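Local coordinates for protein putative NAD dependent dehydrogenase (PDB 6NOR) that binds NAD and is probably an NAD-dependent oxidoreductase of the Gfo/Idh/MocA family that takes part in gentamicin biosynthesis, at residues H141-V152 with W200-M209. Numbering follows the deposited sequence.
With NAD (nicotinamide-adenine-dinucleotide), chain G.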
loop_
_atom_site.group_PDB
_atom_site.type_symbol
_atom_site.label_atom_id
_atom_site.label_comp_id
_atom_site.label_asym_id
_atom_site.label_seq_id
_atom_site.Cartn_x
_atom_site.Cartn_y
_atom_site.Cartn_z
ATOM N N HIS A 141 18.521 29.487 0.008
ATOM C CA HIS A 141 17.335 29.389 0.858
ATOM C C HIS A 141 16.990 27.940 1.170
ATOM O O HIS A 141 17.273 27.041 0.387
ATOM C CB HIS A 141 16.136 30.087 0.219
ATOM C CG HIS A 141 15.644 29.419 -1.027
ATOM N ND1 HIS A 141 16.207 29.641 -2.263
ATOM C CD2 HIS A 141 14.641 28.530 -1.227
ATOM C CE1 HIS A 141 15.581 28.914 -3.170
ATOM N NE2 HIS A 141 14.628 28.227 -2.567
ATOM N N GLY A 142 16.360 27.732 2.322
ATOM C CA GLY A 142 16.134 26.395 2.835
ATOM C C GLY A 142 14.946 25.603 2.320
ATOM O O GLY A 142 14.235 25.010 3.119
ATOM N N GLY A 143 14.737 25.558 1.005
ATOM C CA GLY A 143 13.788 24.609 0.439
ATOM C C GLY A 143 14.353 23.211 0.268
ATOM O O GLY A 143 14.725 22.821 -0.823
ATOM N N ASN A 144 14.412 22.451 1.351
ATOM C CA ASN A 144 15.099 21.160 1.338
ATOM C C ASN A 144 14.450 20.045 0.525
ATOM O O ASN A 144 15.156 19.178 0.030
ATOM C CB ASN A 144 15.291 20.662 2.779
ATOM C CG ASN A 144 14.017 20.745 3.594
ATOM O OD1 ASN A 144 13.582 21.824 3.942
ATOM N ND2 ASN A 144 13.409 19.608 3.878
ATOM N N PHE A 145 13.130 20.043 0.371
ATOM C CA PHE A 145 12.506 18.858 -0.200
ATOM C C PHE A 145 12.772 18.697 -1.687
ATOM O O PHE A 145 12.651 17.596 -2.215
ATOM C CB PHE A 145 10.995 18.837 0.084
ATOM C CG PHE A 145 10.671 18.700 1.546
ATOM C CD1 PHE A 145 10.907 17.516 2.205
ATOM C CD2 PHE A 145 10.177 19.772 2.266
ATOM C CE1 PHE A 145 10.631 17.389 3.560
ATOM C CE2 PHE A 145 9.909 19.662 3.613
ATOM C CZ PHE A 145 10.130 18.470 4.262
ATOM N N VAL A 146 13.178 19.759 -2.371
ATOM C CA VAL A 146 13.517 19.586 -3.780
ATOM C C VAL A 146 14.876 18.909 -3.904
ATOM O O VAL A 146 15.303 18.618 -4.997
ATOM C CB VAL A 146 13.518 20.922 -4.564
ATOM C CG1 VAL A 146 12.130 21.498 -4.627
ATOM C CG2 VAL A 146 14.481 21.934 -3.930
ATOM N N TYR A 147 15.544 18.642 -2.781
ATOM C CA TYR A 147 16.809 17.899 -2.810
ATOM C C TYR A 147 16.650 16.492 -2.258
ATOM O O TYR A 147 17.607 15.729 -2.206
ATOM C CB TYR A 147 17.918 18.601 -1.995
ATOM C CG TYR A 147 18.268 20.006 -2.400
ATOM C CD1 TYR A 147 17.587 21.081 -1.860
ATOM C CD2 TYR A 147 19.324 20.273 -3.269
ATOM C CE1 TYR A 147 17.902 22.391 -2.195
ATOM C CE2 TYR A 147 19.657 21.598 -3.616
ATOM C CZ TYR A 147 18.924 22.647 -3.068
ATOM O OH TYR A 147 19.206 23.953 -3.366
ATOM N N ALA A 148 15.453 16.166 -1.802
ATOM C CA ALA A 148 15.181 14.844 -1.273
ATOM C C ALA A 148 15.344 13.801 -2.373
ATOM O O ALA A 148 14.735 13.902 -3.426
ATOM C CB ALA A 148 13.765 14.777 -0.667
ATOM N N PRO A 149 16.174 12.792 -2.118
ATOM C CA PRO A 149 16.564 11.744 -3.067
ATOM C C PRO A 149 15.363 11.119 -3.787
ATOM O O PRO A 149 15.375 10.927 -5.004
ATOM C CB PRO A 149 17.248 10.714 -2.172
ATOM C CG PRO A 149 17.710 11.485 -0.994
ATOM C CD PRO A 149 16.712 12.555 -0.769
ATOM N N LYS A 150 14.326 10.815 -3.020
ATOM C CA LYS A 150 13.111 10.245 -3.565
ATOM C C LYS A 150 12.411 11.188 -4.534
ATOM O O LYS A 150 11.946 10.758 -5.586
ATOM C CB LYS A 150 12.162 9.856 -2.425
ATOM C CG LYS A 150 10.893 9.219 -2.862
ATOM C CD LYS A 150 10.028 8.851 -1.674
ATOM C CE LYS A 150 10.808 8.006 -0.700
ATOM N NZ LYS A 150 9.946 7.615 0.401
ATOM N N PHE A 151 12.335 12.470 -4.178
ATOM C CA PHE A 151 11.673 13.463 -5.012
ATOM C C PHE A 151 12.499 13.809 -6.246
ATOM O O PHE A 151 11.953 14.084 -7.287
ATOM C CB PHE A 151 11.376 14.726 -4.198
ATOM C CG PHE A 151 10.242 14.568 -3.216
ATOM C CD1 PHE A 151 9.384 13.491 -3.285
ATOM C CD2 PHE A 151 10.058 15.480 -2.213
ATOM C CE1 PHE A 151 8.342 13.344 -2.369
ATOM C CE2 PHE A 151 9.026 15.348 -1.302
ATOM C CZ PHE A 151 8.167 14.276 -1.378
ATOM N N VAL A 152 13.817 13.776 -6.129
ATOM C CA VAL A 152 14.689 13.981 -7.266
ATOM C C VAL A 152 14.458 12.901 -8.311
ATOM O O VAL A 152 14.270 13.191 -9.488
ATOM C CB VAL A 152 16.169 13.992 -6.833
ATOM C CG1 VAL A 152 17.066 13.937 -8.028
ATOM C CG2 VAL A 152 16.461 15.235 -6.008
ATOM N N TRP A 200 5.065 27.098 1.597
ATOM C CA TRP A 200 6.345 27.371 0.974
ATOM C C TRP A 200 6.846 26.148 0.211
ATOM O O TRP A 200 7.186 26.235 -0.963
ATOM C CB TRP A 200 7.410 27.790 1.997
ATOM C CG TRP A 200 8.710 28.060 1.307
ATOM C CD1 TRP A 200 9.633 27.137 0.886
ATOM C CD2 TRP A 200 9.210 29.326 0.902
ATOM N NE1 TRP A 200 10.668 27.756 0.259
ATOM C CE2 TRP A 200 10.437 29.107 0.262
ATOM C CE3 TRP A 200 8.746 30.635 1.039
ATOM C CZ2 TRP A 200 11.199 30.133 -0.251
ATOM C CZ3 TRP A 200 9.502 31.650 0.536
ATOM C CH2 TRP A 200 10.720 31.401 -0.101
ATOM N N HIS A 201 6.904 25.012 0.896
ATOM C CA HIS A 201 7.383 23.785 0.284
ATOM C C HIS A 201 6.495 23.274 -0.804
ATOM O O HIS A 201 6.965 22.802 -1.830
ATOM C CB HIS A 201 7.509 22.700 1.321
ATOM C CG HIS A 201 8.563 22.966 2.328
ATOM N ND1 HIS A 201 9.887 23.094 1.986
ATOM C CD2 HIS A 201 8.503 23.113 3.669
ATOM C CE1 HIS A 201 10.601 23.300 3.072
ATOM N NE2 HIS A 201 9.783 23.319 4.107
ATOM N N ALA A 202 5.202 23.337 -0.566
ATOM C CA ALA A 202 4.276 22.786 -1.515
ATOM C C ALA A 202 4.406 23.561 -2.830
ATOM O O ALA A 202 4.462 22.970 -3.901
ATOM C CB ALA A 202 2.853 22.830 -0.975
ATOM N N VAL A 203 4.502 24.883 -2.737
ATOM C CA VAL A 203 4.587 25.701 -3.946
ATOM C C VAL A 203 5.917 25.478 -4.659
ATOM O O VAL A 203 5.950 25.362 -5.866
ATOM C CB VAL A 203 4.391 27.184 -3.641
ATOM C CG1 VAL A 203 4.697 28.005 -4.865
ATOM C CG2 VAL A 203 2.949 27.434 -3.200
ATOM N N GLU A 204 7.007 25.367 -3.917
ATOM C CA GLU A 204 8.289 25.119 -4.553
ATOM C C GLU A 204 8.281 23.753 -5.273
ATOM O O GLU A 204 8.722 23.654 -6.420
ATOM C CB GLU A 204 9.434 25.195 -3.527
ATOM C CG GLU A 204 10.833 25.214 -4.148
ATOM C CD GLU A 204 11.956 25.589 -3.158
ATOM O OE1 GLU A 204 11.719 25.571 -1.933
ATOM O OE2 GLU A 204 13.084 25.898 -3.615
ATOM N N LEU A 205 7.756 22.722 -4.609
ATOM C CA LEU A 205 7.661 21.382 -5.195
ATOM C C LEU A 205 6.802 21.361 -6.444
ATOM O O LEU A 205 7.202 20.774 -7.432
ATOM C CB LEU A 205 7.106 20.387 -4.191
ATOM C CG LEU A 205 8.115 20.031 -3.106
ATOM C CD1 LEU A 205 7.441 19.351 -1.911
ATOM C CD2 LEU A 205 9.227 19.162 -3.698
ATOM N N CYS A 206 5.638 22.012 -6.403
ATOM C CA CYS A 206 4.770 22.111 -7.584
ATOM C C CYS A 206 5.477 22.691 -8.806
ATOM O O CYS A 206 5.475 22.075 -9.867
ATOM C CB CYS A 206 3.543 22.978 -7.307
ATOM S SG CYS A 206 2.126 22.165 -6.614
ATOM N N ARG A 207 6.029 23.896 -8.665
ATOM C CA ARG A 207 6.800 24.558 -9.729
ATOM C C ARG A 207 7.820 23.636 -10.328
ATOM O O ARG A 207 7.899 23.453 -11.528
ATOM C CB ARG A 207 7.574 25.758 -9.199
ATOM C CG ARG A 207 6.825 26.985 -8.950
ATOM C CD ARG A 207 7.811 28.085 -8.539
ATOM N NE ARG A 207 8.438 28.762 -9.676
ATOM C CZ ARG A 207 9.750 28.867 -9.841
ATOM N NH1 ARG A 207 10.579 28.312 -8.970
ATOM N NH2 ARG A 207 10.237 29.512 -10.884
ATOM N N TRP A 208 8.627 23.090 -9.439
ATOM C CA TRP A 208 9.786 22.297 -9.783
ATOM C C TRP A 208 9.401 21.042 -10.521
ATOM O O TRP A 208 9.991 20.722 -11.542
ATOM C CB TRP A 208 10.544 21.958 -8.514
ATOM C CG TRP A 208 11.692 21.024 -8.665
ATOM C CD1 TRP A 208 12.808 21.196 -9.449
ATOM C CD2 TRP A 208 11.881 19.796 -7.959
ATOM N NE1 TRP A 208 13.662 20.136 -9.279
ATOM C CE2 TRP A 208 13.119 19.268 -8.365
ATOM C CE3 TRP A 208 11.118 19.088 -7.025
ATOM C CZ2 TRP A 208 13.610 18.064 -7.871
ATOM C CZ3 TRP A 208 11.610 17.889 -6.533
ATOM C CH2 TRP A 208 12.838 17.389 -6.961
ATOM N N MET A 209 8.391 20.345 -10.022
ATOM C CA MET A 209 7.960 19.115 -10.683
ATOM C C MET A 209 7.543 19.405 -12.120
ATOM O O MET A 209 7.693 18.559 -12.977
ATOM C CB MET A 209 6.822 18.447 -9.914
ATOM C CG MET A 209 7.289 17.765 -8.633
ATOM S SD MET A 209 8.438 16.386 -8.899
ATOM C CE MET A 209 8.813 15.998 -7.212
HETATM P PA NAD G . 12.617 27.344 16.955
HETATM O O1A NAD G . 11.567 28.144 17.763
HETATM O O2A NAD G . 12.742 25.929 17.378
HETATM O O5B NAD G . 14.018 28.032 17.113
HETATM C C5B NAD G . 14.119 29.429 16.898
HETATM C C4B NAD G . 15.447 29.862 17.572
HETATM O O4B NAD G . 15.792 31.061 17.200
HETATM C C3B NAD G . 15.237 29.935 19.068
HETATM O O3B NAD G . 16.271 29.284 19.673
HETATM C C2B NAD G . 15.273 31.455 19.384
HETATM O O2B NAD G . 15.810 31.639 20.745
HETATM C C1B NAD G . 16.109 31.881 18.526
HETATM N N9A NAD G . 15.931 33.279 18.180
HETATM C C8A NAD G . 14.808 34.023 18.118
HETATM N N7A NAD G . 15.159 35.263 17.699
HETATM C C5A NAD G . 16.480 35.282 17.509
HETATM C C6A NAD G . 17.335 36.267 17.111
HETATM N N6A NAD G . 17.018 37.565 16.779
HETATM N N1A NAD G . 18.630 36.014 16.987
HETATM C C2A NAD G . 19.118 34.784 17.280
HETATM N N3A NAD G . 18.268 33.809 17.685
HETATM C C4A NAD G . 16.957 34.053 17.794
HETATM O O3 NAD G . 12.207 27.439 15.462
HETATM P PN NAD G . 12.658 26.498 14.259
HETATM O O1N NAD G . 14.077 26.036 14.334
HETATM O O2N NAD G . 11.706 25.318 14.153
HETATM O O5D NAD G . 12.504 27.381 12.963
HETATM C C5D NAD G . 13.487 28.337 12.615
HETATM C C4D NAD G . 13.435 28.583 11.093
HETATM O O4D NAD G . 13.600 27.489 10.405
HETATM C C3D NAD G . 12.030 29.114 10.680
HETATM O O3D NAD G . 12.184 30.044 9.768
HETATM C C2D NAD G . 11.305 27.862 10.141
HETATM O O2D NAD G . 10.250 28.278 9.174
HETATM C C1D NAD G . 12.259 27.183 9.568
HETATM N N1N NAD G . 12.006 25.773 9.565
HETATM C C2N NAD G . 12.331 25.044 8.427
HETATM C C3N NAD G . 12.107 23.667 8.365
HETATM C C7N NAD G . 12.475 22.940 7.061
HETATM O O7N NAD G . 12.225 21.799 6.927
HETATM N N7N NAD G . 13.090 23.670 6.007
HETATM C C4N NAD G . 11.547 22.987 9.423
HETATM C C5N NAD G . 11.226 23.710 10.573
HETATM C C6N NAD G . 11.456 25.111 10.637
HETATM O O HOH W 1 15.485 25.057 -2.297
HETATM O O HOH W 2 11.145 22.676 -0.481
#
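H141, at the end of strand 139-141, is hydrogen-bonded to the buried carboxylate of E204 on helix 199-209. H141 NE2 gives E204 OE2 a hydrogen bond of 3.0 Å, in the plane of the imidazole but 36° above that of the carboxylate. H141 reaches it with CG tucked between its own backbone N and carbonyl carbon (chi1 67°), while E204 extends from the helix to meet it. W200 NE1 adds a weak bond to E204 OE1, and one water links OE2 to the carbonyl O of G143. These partners hold the carboxylate beside G143, where G143 CA lies 3.3 Å from E204 OE1.

One turn back along the helix, H201 offers a ring face to the edge of F145 in a T-shaped pair, centroids 4.7 Å apart and planes at 81°. A second water joins H201 ND1 to E204 OE1.

Farther from the cofactor the contact turns apolar. V146 CB sits 3.9 Å from the centroid of the six-membered ring of W208, a CH-pi contact over the face, and V146 CG1 also touches L205 CD2. F151 CB packs at the indole edge, 3.9 Å from W208 CZ3, and H155 stacks on W208.

On the cofactor side, N144 OD1 accepts a hydrogen bond of 2.8 Å from N7N of the NAD carboxamide, with H201 and K116 close by. At this interdomain junction the chain leaving the edge strand 139-141 passes the nicotinamide and packs on helix 199-209 of the C-terminal domain, as in the Gfo/Idh/MocA fold.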